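Local coordinates for protein beta-glucosidase (Saccharopolyspora erythraea D, PDB 5M6G) that probably hydrolyses terminal, non-reducing beta-D-glucosyl residues to release beta-D-glucose, as a member of glycosyl hydrolase family 3, at residues V184-R189 and F197-E202; W190-E195 and G242-N247; A81-G86 and R344-I349. All blocks are in the same frame, centred on the assembly; numbering follows the deposited sequence. Where two conformers were deposited one is given.

Interaction 1 of 3, residues V184-R189 and F197-E202; sequences VARDDR and FGEKSE. With MG (magnesium ion), chain D.
Glu199 is met at two places: its carbonyl oxygen accepts from Arg186 and packs against a methyl of Val184, while its carboxylate binds magnesium. Arg186 folds back through bends at chi2 and chi3, and its NH2 donates to Glu199 O at 2.9 Å. That oxygen lies in the guanidinium plane, whereas the nitrogen stands above the carbonyl plane, 35° out of it. Val184 has CG1 anti to the backbone N (chi1 178°), which brings this methyl to 3.0 Å from Glu199 O, a tight approach for carbon and oxygen. In return, Ala185 O faces Glu199 CB at 3.4 Å and receives a CA-H...O contact from the same residue. The Glu199 chain runs extended beyond CG and binds the magnesium through OE1 at 2.2 Å; two waters, Asn597 OD1 and Ile596 O are its other ligands. OE2 is held by Thr586 OG1 and the backbone N of Asp598. An alanine in place of Arg186 would probably leave Glu199 O without this donor and without the packing of CD on the same oxygen. With one carboxylate oxygen on the metal and the other hydrogen-bonded, Glu199 is fixed in rotation and links the loop before helix 201-206 to the loop around Ile596 to Asp598.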
loop_
_atom_site.group_PDB
_atom_site.type_symbol
_atom_site.label_atom_id
_atom_site.label_comp_id
_atom_site.label_asym_id
_atom_site.label_seq_id
_atom_site.Cartn_x
_atom_site.Cartn_y
_atom_site.Cartn_z
ATOM N N VAL A 184 7.675 -7.888 -4.728
ATOM C CA VAL A 184 7.419 -8.723 -5.897
ATOM C C VAL A 184 6.782 -10.003 -5.374
ATOM O O VAL A 184 7.472 -10.873 -4.835
ATOM C CB VAL A 184 8.707 -9.002 -6.675
ATOM C CG1 VAL A 184 8.426 -9.895 -7.854
ATOM C CG2 VAL A 184 9.340 -7.693 -7.130
ATOM N N ALA A 185 5.463 -10.124 -5.520
ATOM C CA ALA A 185 4.723 -11.219 -4.900
ATOM C C ALA A 185 4.854 -12.467 -5.767
ATOM O O ALA A 185 4.325 -12.512 -6.882
ATOM C CB ALA A 185 3.258 -10.837 -4.704
ATOM N N ARG A 186 5.546 -13.483 -5.247
ATOM C CA ARG A 186 5.785 -14.725 -5.970
ATOM C C ARG A 186 4.893 -15.877 -5.524
ATOM O O ARG A 186 4.926 -16.934 -6.161
ATOM C CB ARG A 186 7.256 -15.156 -5.815
ATOM C CG ARG A 186 8.259 -14.065 -6.123
ATOM C CD ARG A 186 8.451 -13.874 -7.612
ATOM N NE ARG A 186 9.137 -15.011 -8.237
ATOM C CZ ARG A 186 9.240 -15.164 -9.555
ATOM N NH1 ARG A 186 9.881 -16.211 -10.067
ATOM N NH2 ARG A 186 8.701 -14.260 -10.368
ATOM N N ASP A 187 4.119 -15.722 -4.451
ATOM C CA ASP A 187 3.265 -16.804 -3.956
ATOM C C ASP A 187 1.898 -16.240 -3.576
ATOM O O ASP A 187 1.756 -15.563 -2.550
ATOM C CB ASP A 187 3.916 -17.517 -2.767
ATOM C CG ASP A 187 3.260 -18.852 -2.462
ATOM O OD1 ASP A 187 2.019 -18.896 -2.359
ATOM O OD2 ASP A 187 3.992 -19.863 -2.329
ATOM N N ASP A 188 0.883 -16.569 -4.376
ATOM C CA ASP A 188 -0.434 -15.954 -4.226
ATOM C C ASP A 188 -1.079 -16.239 -2.875
ATOM O O ASP A 188 -2.048 -15.573 -2.517
ATOM C CB ASP A 188 -1.359 -16.433 -5.354
ATOM C CG ASP A 188 -0.996 -15.832 -6.693
ATOM O OD1 ASP A 188 -0.158 -14.902 -6.722
ATOM O OD2 ASP A 188 -1.567 -16.279 -7.712
ATOM N N ARG A 189 -0.579 -17.218 -2.121
ATOM C CA ARG A 189 -1.118 -17.456 -0.789
ATOM C C ARG A 189 -0.880 -16.283 0.152
ATOM O O ARG A 189 -1.553 -16.185 1.185
ATOM C CB ARG A 189 -0.491 -18.723 -0.208
ATOM C CG ARG A 189 -1.035 -19.978 -0.858
ATOM C CD ARG A 189 -0.294 -21.198 -0.384
ATOM N NE ARG A 189 1.007 -21.303 -1.027
ATOM C CZ ARG A 189 1.780 -22.386 -0.974
ATOM N NH1 ARG A 189 1.377 -23.459 -0.306
ATOM N NH2 ARG A 189 2.961 -22.392 -1.580
ATOM N N PHE A 197 2.674 -4.825 -7.201
ATOM C CA PHE A 197 2.382 -4.506 -8.591
ATOM C C PHE A 197 2.484 -5.718 -9.516
ATOM O O PHE A 197 1.977 -5.669 -10.643
ATOM C CB PHE A 197 3.322 -3.419 -9.085
ATOM C CG PHE A 197 3.079 -2.084 -8.465
ATOM C CD1 PHE A 197 1.939 -1.359 -8.785
ATOM C CD2 PHE A 197 4.004 -1.538 -7.581
ATOM C CE1 PHE A 197 1.712 -0.091 -8.226
ATOM C CE2 PHE A 197 3.794 -0.280 -7.026
ATOM C CZ PHE A 197 2.639 0.443 -7.342
ATOM N N GLY A 198 3.125 -6.793 -9.096
ATOM C CA GLY A 198 3.174 -7.958 -9.961
ATOM C C GLY A 198 4.269 -8.905 -9.542
ATOM O O GLY A 198 5.099 -8.605 -8.685
ATOM N N GLU A 199 4.257 -10.077 -10.174
ATOM C CA GLU A 199 5.198 -11.134 -9.829
ATOM C C GLU A 199 6.560 -10.959 -10.484
ATOM O O GLU A 199 7.503 -11.666 -10.112
ATOM C CB GLU A 199 4.624 -12.498 -10.224
ATOM C CG GLU A 199 4.687 -12.759 -11.714
ATOM C CD GLU A 199 3.993 -14.049 -12.121
ATOM O OE1 GLU A 199 3.199 -14.581 -11.317
ATOM O OE2 GLU A 199 4.243 -14.521 -13.250
ATOM N N LYS A 200 6.688 -10.069 -11.465
ATOM C CA LYS A 200 7.944 -9.871 -12.174
ATOM C C LYS A 200 8.586 -8.571 -11.727
ATOM O O LYS A 200 7.908 -7.550 -11.585
ATOM C CB LYS A 200 7.738 -9.855 -13.686
ATOM C CG LYS A 200 7.215 -11.170 -14.229
ATOM C CD LYS A 200 6.984 -11.100 -15.726
ATOM C CE LYS A 200 8.286 -11.068 -16.493
ATOM N NZ LYS A 200 8.675 -12.438 -16.889
ATOM N N SER A 201 9.903 -8.617 -11.509
ATOM C CA SER A 201 10.619 -7.417 -11.091
ATOM C C SER A 201 10.377 -6.250 -12.041
ATOM O O SER A 201 10.360 -5.099 -11.600
ATOM C CB SER A 201 12.121 -7.710 -10.984
ATOM O OG SER A 201 12.637 -7.998 -12.262
ATOM N N GLU A 202 10.212 -6.527 -13.345
ATOM C CA GLU A 202 9.793 -5.499 -14.298
ATOM C C GLU A 202 8.556 -4.759 -13.807
ATOM O O GLU A 202 8.479 -3.528 -13.882
ATOM C CB GLU A 202 9.509 -6.140 -15.666
ATOM C CG GLU A 202 8.367 -5.470 -16.454
ATOM C CD GLU A 202 7.347 -6.461 -17.036
ATOM O OE1 GLU A 202 7.742 -7.556 -17.487
ATOM O OE2 GLU A 202 6.140 -6.138 -17.043
HETATM MG MG MG D . 3.139 -15.610 -9.424
HETATM O O HOH W 1 2.767 -14.418 -7.605
HETATM O O HOH W 2 0.901 -16.071 -9.493
#

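Interaction 2 of 3, residues W190-E195 and G242-N247; sequences WGRTYE and GDDQGN. With MG (magnesium ion), chain C; SOR (sorbitol), chain L.
The sorbitol pocket draws Arg192 from 190-195, a segment opening with a type I beta turn, whose Trp190 meets Asp244 of the loop 242-247. The indole NE1 donates to Asp244 OD1 at 2.8 Å with an angle of 163°, and the oxygen lies near the ring plane at its edge; the position of OD1 is less certain than the rest, because it sits too close to another atom of the model. Ring and carboxylate planes are turned 40° apart. OD1 also lies against the Arg192 methylene CD at 3.6 Å, without contact between the charged atoms. At the backbone, Gly242 O takes a CA-H...O contact from Trp190 CA at 3.0 Å. Gly242 has positive phi and, separately, a side chain there would run into Trp190 N. Over one face of the indole, near its centre, lies Arg192 CB. The arginine chain bends at chi3, setting NE and NH2 side-on against Glu195 OE2, with NE at 2.8 Å, while NH2 also donates to sorbitol O1 at 2.8 Å. Trp448 NE1 gives a further bond to Glu195 OE2. Just before Asp244, Asp243 OD1 binds magnesium at 2.1 Å together with Asp509 and four waters. With its CB on the indole and its NE and NH2 on Glu195, Arg192 is probably held so that NH2 faces the ligand.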
loop_
_atom_site.group_PDB
_atom_site.type_symbol
_atom_site.label_atom_id
_atom_site.label_comp_id
_atom_site.label_asym_id
_atom_site.label_seq_id
_atom_site.Cartn_x
_atom_site.Cartn_y
_atom_site.Cartn_z
ATOM N N TRP A 190 0.073 -15.414 -0.180
ATOM C CA TRP A 190 0.438 -14.286 0.671
ATOM C C TRP A 190 -0.717 -13.304 0.826
ATOM O O TRP A 190 -1.342 -12.900 -0.156
ATOM C CB TRP A 190 1.640 -13.573 0.067
ATOM C CG TRP A 190 2.293 -12.569 0.965
ATOM C CD1 TRP A 190 2.347 -12.590 2.336
ATOM C CD2 TRP A 190 3.029 -11.410 0.552
ATOM N NE1 TRP A 190 3.070 -11.512 2.797
ATOM C CE2 TRP A 190 3.503 -10.774 1.725
ATOM C CE3 TRP A 190 3.338 -10.848 -0.695
ATOM C CZ2 TRP A 190 4.263 -9.601 1.687
ATOM C CZ3 TRP A 190 4.095 -9.672 -0.728
ATOM C CH2 TRP A 190 4.550 -9.069 0.455
ATOM N N GLY A 191 -0.976 -12.897 2.067
ATOM C CA GLY A 191 -2.017 -11.928 2.337
ATOM C C GLY A 191 -1.739 -10.529 1.820
ATOM O O GLY A 191 -2.634 -9.681 1.884
ATOM N N ARG A 192 -0.532 -10.259 1.322
ATOM C CA ARG A 192 -0.219 -8.951 0.761
ATOM C C ARG A 192 0.012 -9.009 -0.745
ATOM O O ARG A 192 0.562 -8.063 -1.324
ATOM C CB ARG A 192 0.996 -8.344 1.473
ATOM C CG ARG A 192 0.961 -8.546 2.973
ATOM C CD ARG A 192 1.956 -7.631 3.688
ATOM N NE ARG A 192 1.525 -6.239 3.685
ATOM C CZ ARG A 192 2.038 -5.302 4.484
ATOM N NH1 ARG A 192 3.001 -5.624 5.344
ATOM N NH2 ARG A 192 1.590 -4.050 4.432
ATOM N N THR A 193 -0.401 -10.103 -1.394
ATOM C CA THR A 193 -0.266 -10.190 -2.842
ATOM C C THR A 193 -0.886 -8.975 -3.529
ATOM O O THR A 193 -0.355 -8.482 -4.531
ATOM C CB THR A 193 -0.911 -11.486 -3.347
ATOM O OG1 THR A 193 -0.196 -12.608 -2.810
ATOM C CG2 THR A 193 -0.886 -11.557 -4.877
ATOM N N TYR A 194 -1.999 -8.464 -2.995
ATOM C CA TYR A 194 -2.661 -7.339 -3.652
ATOM C C TYR A 194 -1.888 -6.044 -3.493
ATOM O O TYR A 194 -2.132 -5.095 -4.245
ATOM C CB TYR A 194 -4.087 -7.151 -3.128
ATOM C CG TYR A 194 -4.245 -6.630 -1.701
ATOM C CD1 TYR A 194 -4.164 -5.262 -1.404
ATOM C CD2 TYR A 194 -4.535 -7.499 -0.667
ATOM C CE1 TYR A 194 -4.344 -4.799 -0.099
ATOM C CE2 TYR A 194 -4.708 -7.050 0.626
ATOM C CZ TYR A 194 -4.618 -5.702 0.904
ATOM O OH TYR A 194 -4.808 -5.280 2.197
ATOM N N GLU A 195 -0.975 -5.971 -2.527
ATOM C CA GLU A 195 -0.148 -4.781 -2.402
ATOM C C GLU A 195 1.031 -4.788 -3.361
ATOM O O GLU A 195 1.800 -3.826 -3.383
ATOM C CB GLU A 195 0.344 -4.648 -0.962
ATOM C CG GLU A 195 -0.803 -4.637 0.032
ATOM C CD GLU A 195 -0.381 -4.120 1.385
ATOM O OE1 GLU A 195 0.071 -2.958 1.457
ATOM O OE2 GLU A 195 -0.506 -4.879 2.370
ATOM N N GLY A 242 4.361 -18.301 0.710
ATOM C CA GLY A 242 3.673 -17.022 0.808
ATOM C C GLY A 242 3.250 -16.682 2.219
ATOM O O GLY A 242 2.262 -15.972 2.410
ATOM N N ASP A 243 3.967 -17.179 3.219
ATOM C CA ASP A 243 3.643 -16.886 4.609
ATOM C C ASP A 243 4.105 -15.475 4.954
ATOM O O ASP A 243 5.288 -15.150 4.795
ATOM C CB ASP A 243 4.302 -17.911 5.531
ATOM C CG ASP A 243 3.788 -17.834 6.956
ATOM O OD1 ASP A 243 2.655 -17.348 7.158
ATOM O OD2 ASP A 243 4.517 -18.252 7.882
ATOM N N ASP A 244 3.181 -14.643 5.440
ATOM C CA ASP A 244 3.523 -13.284 5.840
ATOM C C ASP A 244 4.505 -13.299 7.009
ATOM O O ASP A 244 4.362 -14.094 7.942
ATOM C CB ASP A 244 2.259 -12.519 6.229
ATOM C CG ASP A 244 2.510 -11.033 6.349
ATOM O OD1 ASP A 244 3.212 -10.516 5.460
ATOM O OD2 ASP A 244 2.027 -10.394 7.316
ATOM N N GLN A 245 5.503 -12.411 6.946
ATOM C CA GLN A 245 6.597 -12.314 7.919
ATOM C C GLN A 245 7.465 -13.577 7.918
ATOM O O GLN A 245 8.230 -13.808 8.856
ATOM C CB GLN A 245 6.070 -12.019 9.329
ATOM C CG GLN A 245 5.034 -10.885 9.360
ATOM C CD GLN A 245 4.644 -10.453 10.767
ATOM O OE1 GLN A 245 5.119 -11.005 11.772
ATOM N NE2 GLN A 245 3.740 -9.473 10.842
ATOM N N GLY A 246 7.348 -14.384 6.863
ATOM C CA GLY A 246 8.013 -15.663 6.773
ATOM C C GLY A 246 9.482 -15.569 6.420
ATOM O O GLY A 246 10.146 -14.550 6.628
ATOM N N ASN A 247 9.990 -16.665 5.864
ATOM C CA ASN A 247 11.412 -16.824 5.596
ATOM C C ASN A 247 11.586 -16.957 4.094
ATOM O O ASN A 247 10.988 -17.842 3.472
ATOM C CB ASN A 247 11.968 -18.048 6.333
ATOM C CG ASN A 247 13.472 -18.224 6.144
ATOM O OD1 ASN A 247 14.176 -17.284 5.790
ATOM N ND2 ASN A 247 13.967 -19.440 6.385
HETATM MG MG MG C . 0.820 -16.618 7.787
HETATM C C1 SOR L . 3.621 -1.991 6.497
HETATM C C2 SOR L . 2.822 -0.876 7.148
HETATM C C3 SOR L . 2.645 -1.195 8.629
HETATM C C4 SOR L . 1.567 -0.315 9.256
HETATM C C5 SOR L . 0.956 -0.927 10.521
HETATM C C6 SOR L . -0.324 -0.164 10.846
HETATM O O1 SOR L . 3.363 -2.045 5.115
HETATM O O2 SOR L . 3.503 0.356 6.989
HETATM O O3 SOR L . 3.872 -0.979 9.276
HETATM O O4 SOR L . 2.105 0.956 9.559
HETATM O O5 SOR L . 0.679 -2.313 10.365
HETATM O O6 SOR L . -1.131 -0.907 11.736
HETATM O O HOH W 3 1.870 -15.010 8.609
HETATM O O HOH W 4 -0.980 -15.947 8.476
HETATM O O HOH W 5 -0.166 -18.350 7.179
HETATM O O HOH W 6 0.888 -17.590 9.681
#

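Interaction 3 of 3, residues A81-G86 and R344-I349; sequences ADHRIG and RHEKFI
His345, in the first turn of helix 345-357, points its ring edge at the face of His83. The two rings form a T-shaped pair with centroids 5.2 Å apart and planes at 80°, and His345 CD2 stands above the His83 ring, offset toward its rim, 3.9 Å from ND1. Its first torsion (chi1 44°) places the imidazole between the backbone N and the carbonyl carbon, and from there CD2 also meets Ile85 CD1 at 3.5 Å, the isoleucine chain crossing the ring at about a right angle. Val68 and Val70 of strand 68-71 touch this histidine as well. Glu346 comes next. With CG anti to its backbone N and the chain extended, it crosses the His83 ring at a slant, OE1 reaching NE2 in a weak hydrogen bond of 3.4 Å and 137°. The other ring nitrogen, ND1, bonds to Ala79 O one turn back in helix 77-82; if both nitrogens carry hydrogens the ring may be cationic, which the nearby carboxylate would favour. The packing belongs to the beta-alpha architecture of the N-terminal TIM-barrel domain: helix 77-82 ends in a Schellman motif at Arg84 before strand 87-90, whereas helix 345-357 follows strand 339-341, which pairs with strand 68-71. One turn on from His345, Ile349 brings CD1 to 4.0 Å from His83 O, while Leu64 and Val68 also touch its side chain.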
loop_
_atom_site.group_PDB
_atom_site.type_symbol
_atom_site.label_atom_id
_atom_site.label_comp_id
_atom_site.label_asym_id
_atom_site.label_seq_id
_atom_site.Cartn_x
_atom_site.Cartn_y
_atom_site.Cartn_z
ATOM N N ALA A 81 6.615 15.879 22.598
ATOM C CA ALA A 81 7.559 16.971 22.825
ATOM C C ALA A 81 8.440 16.712 24.045
ATOM O O ALA A 81 9.659 16.930 23.988
ATOM C CB ALA A 81 6.813 18.299 22.975
ATOM N N ASP A 82 7.849 16.242 25.154
ATOM C CA ASP A 82 8.631 16.010 26.371
ATOM C C ASP A 82 9.800 15.061 26.128
ATOM O O ASP A 82 10.858 15.214 26.746
ATOM C CB ASP A 82 7.744 15.457 27.489
ATOM C CG ASP A 82 6.801 16.499 28.070
ATOM O OD1 ASP A 82 6.931 17.697 27.737
ATOM O OD2 ASP A 82 5.929 16.115 28.874
ATOM N N HIS A 83 9.638 14.075 25.241
ATOM C CA HIS A 83 10.700 13.112 24.973
ATOM C C HIS A 83 11.510 13.450 23.729
ATOM O O HIS A 83 12.409 12.677 23.355
ATOM C CB HIS A 83 10.111 11.697 24.862
ATOM C CG HIS A 83 9.608 11.165 26.169
ATOM N ND1 HIS A 83 8.286 11.253 26.550
ATOM C CD2 HIS A 83 10.260 10.582 27.202
ATOM C CE1 HIS A 83 8.141 10.731 27.755
ATOM N NE2 HIS A 83 9.325 10.317 28.174
ATOM N N ARG A 84 11.234 14.592 23.101
ATOM C CA ARG A 84 11.971 15.044 21.924
ATOM C C ARG A 84 11.882 14.003 20.811
ATOM O O ARG A 84 12.851 13.738 20.101
ATOM C CB ARG A 84 13.433 15.353 22.268
ATOM C CG ARG A 84 13.620 16.129 23.574
ATOM C CD ARG A 84 13.005 17.503 23.508
ATOM N NE ARG A 84 13.453 18.341 24.628
ATOM C CZ ARG A 84 12.660 18.849 25.566
ATOM N NH1 ARG A 84 11.351 18.624 25.535
ATOM N NH2 ARG A 84 13.178 19.598 26.533
ATOM N N ILE A 85 10.704 13.397 20.672
ATOM C CA ILE A 85 10.524 12.302 19.725
ATOM C C ILE A 85 10.493 12.849 18.302
ATOM O O ILE A 85 9.966 13.937 18.039
ATOM C CB ILE A 85 9.255 11.517 20.102
ATOM C CG1 ILE A 85 9.592 10.544 21.241
ATOM C CG2 ILE A 85 8.635 10.790 18.897
ATOM C CD1 ILE A 85 8.410 10.101 22.045
ATOM N N GLY A 86 11.094 12.107 17.368
ATOM C CA GLY A 86 11.267 12.631 16.027
ATOM C C GLY A 86 10.059 12.464 15.128
ATOM O O GLY A 86 9.868 13.250 14.194
ATOM N N ARG A 344 6.091 2.353 24.301
ATOM C CA ARG A 344 7.376 2.088 24.955
ATOM C C ARG A 344 8.510 2.970 24.421
ATOM O O ARG A 344 9.675 2.571 24.448
ATOM C CB ARG A 344 7.761 0.603 24.846
ATOM C CG ARG A 344 6.906 -0.337 25.681
ATOM C CD ARG A 344 6.765 -1.682 24.982
ATOM N NE ARG A 344 6.122 -1.520 23.674
ATOM C CZ ARG A 344 6.440 -2.234 22.599
ATOM N NH1 ARG A 344 5.821 -2.019 21.445
ATOM N NH2 ARG A 344 7.388 -3.159 22.680
ATOM N N HIS A 345 8.188 4.181 23.958
ATOM C CA HIS A 345 9.210 5.083 23.429
ATOM C C HIS A 345 10.259 5.434 24.483
ATOM O O HIS A 345 11.456 5.509 24.180
ATOM C CB HIS A 345 8.552 6.353 22.893
ATOM C CG HIS A 345 7.486 6.899 23.789
ATOM N ND1 HIS A 345 6.237 6.325 23.894
ATOM C CD2 HIS A 345 7.483 7.962 24.628
ATOM C CE1 HIS A 345 5.511 7.007 24.760
ATOM N NE2 HIS A 345 6.240 8.011 25.215
ATOM N N GLU A 346 9.831 5.660 25.723
ATOM C CA GLU A 346 10.796 5.982 26.766
ATOM C C GLU A 346 11.724 4.809 27.031
ATOM O O GLU A 346 12.924 5.000 27.266
ATOM C CB GLU A 346 10.072 6.397 28.045
ATOM C CG GLU A 346 11.007 6.851 29.159
ATOM C CD GLU A 346 10.245 7.476 30.314
ATOM O OE1 GLU A 346 9.007 7.565 30.216
ATOM O OE2 GLU A 346 10.882 7.884 31.307
ATOM N N LYS A 347 11.193 3.585 26.988
ATOM C CA LYS A 347 12.054 2.427 27.191
ATOM C C LYS A 347 13.030 2.266 26.038
ATOM O O LYS A 347 14.198 1.933 26.257
ATOM C CB LYS A 347 11.230 1.156 27.369
ATOM C CG LYS A 347 12.104 -0.077 27.598
ATOM C CD LYS A 347 11.275 -1.280 27.972
ATOM C CE LYS A 347 10.430 -1.734 26.797
ATOM N NZ LYS A 347 9.777 -3.034 27.083
ATOM N N PHE A 348 12.578 2.506 24.800
ATOM C CA PHE A 348 13.504 2.435 23.672
ATOM C C PHE A 348 14.650 3.427 23.851
ATOM O O PHE A 348 15.827 3.077 23.678
ATOM C CB PHE A 348 12.774 2.695 22.349
ATOM C CG PHE A 348 13.683 2.635 21.147
ATOM C CD1 PHE A 348 13.975 1.421 20.547
ATOM C CD2 PHE A 348 14.272 3.783 20.642
ATOM C CE1 PHE A 348 14.816 1.355 19.466
ATOM C CE2 PHE A 348 15.113 3.723 19.559
ATOM C CZ PHE A 348 15.389 2.499 18.966
ATOM N N ILE A 349 14.321 4.671 24.209
ATOM C CA ILE A 349 15.353 5.689 24.368
ATOM C C ILE A 349 16.322 5.299 25.480
ATOM O O ILE A 349 17.544 5.408 25.318
ATOM C CB ILE A 349 14.713 7.067 24.618
ATOM C CG1 ILE A 349 13.975 7.535 23.354
ATOM C CG2 ILE A 349 15.774 8.064 25.040
ATOM C CD1 ILE A 349 13.058 8.719 23.572
#

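Followed from the N terminus, the chain first passes 81-86, whose partner 344-349 comes only after 257 intervening residues; interaction 3 thus closes a long loop holding the other two. Inside it, 184-189 runs straight into 190-195. Interaction 1 closes a loop of just seven residues when 197-202 arrives, and interaction 2 closes a wider one at 242-247, so these two cross. They also touch, for instance where Ala185 CB packs 4.0 Å from Trp190 CE3. Together they tie the loop after strand 176-177 to the start of helix 201-206 and to the loop after strand 229-233. Interaction 3 joins the chain leaving helix 77-82 to the first turn of helix 345-357 far away, its centre about 31 Å from that of interaction 2.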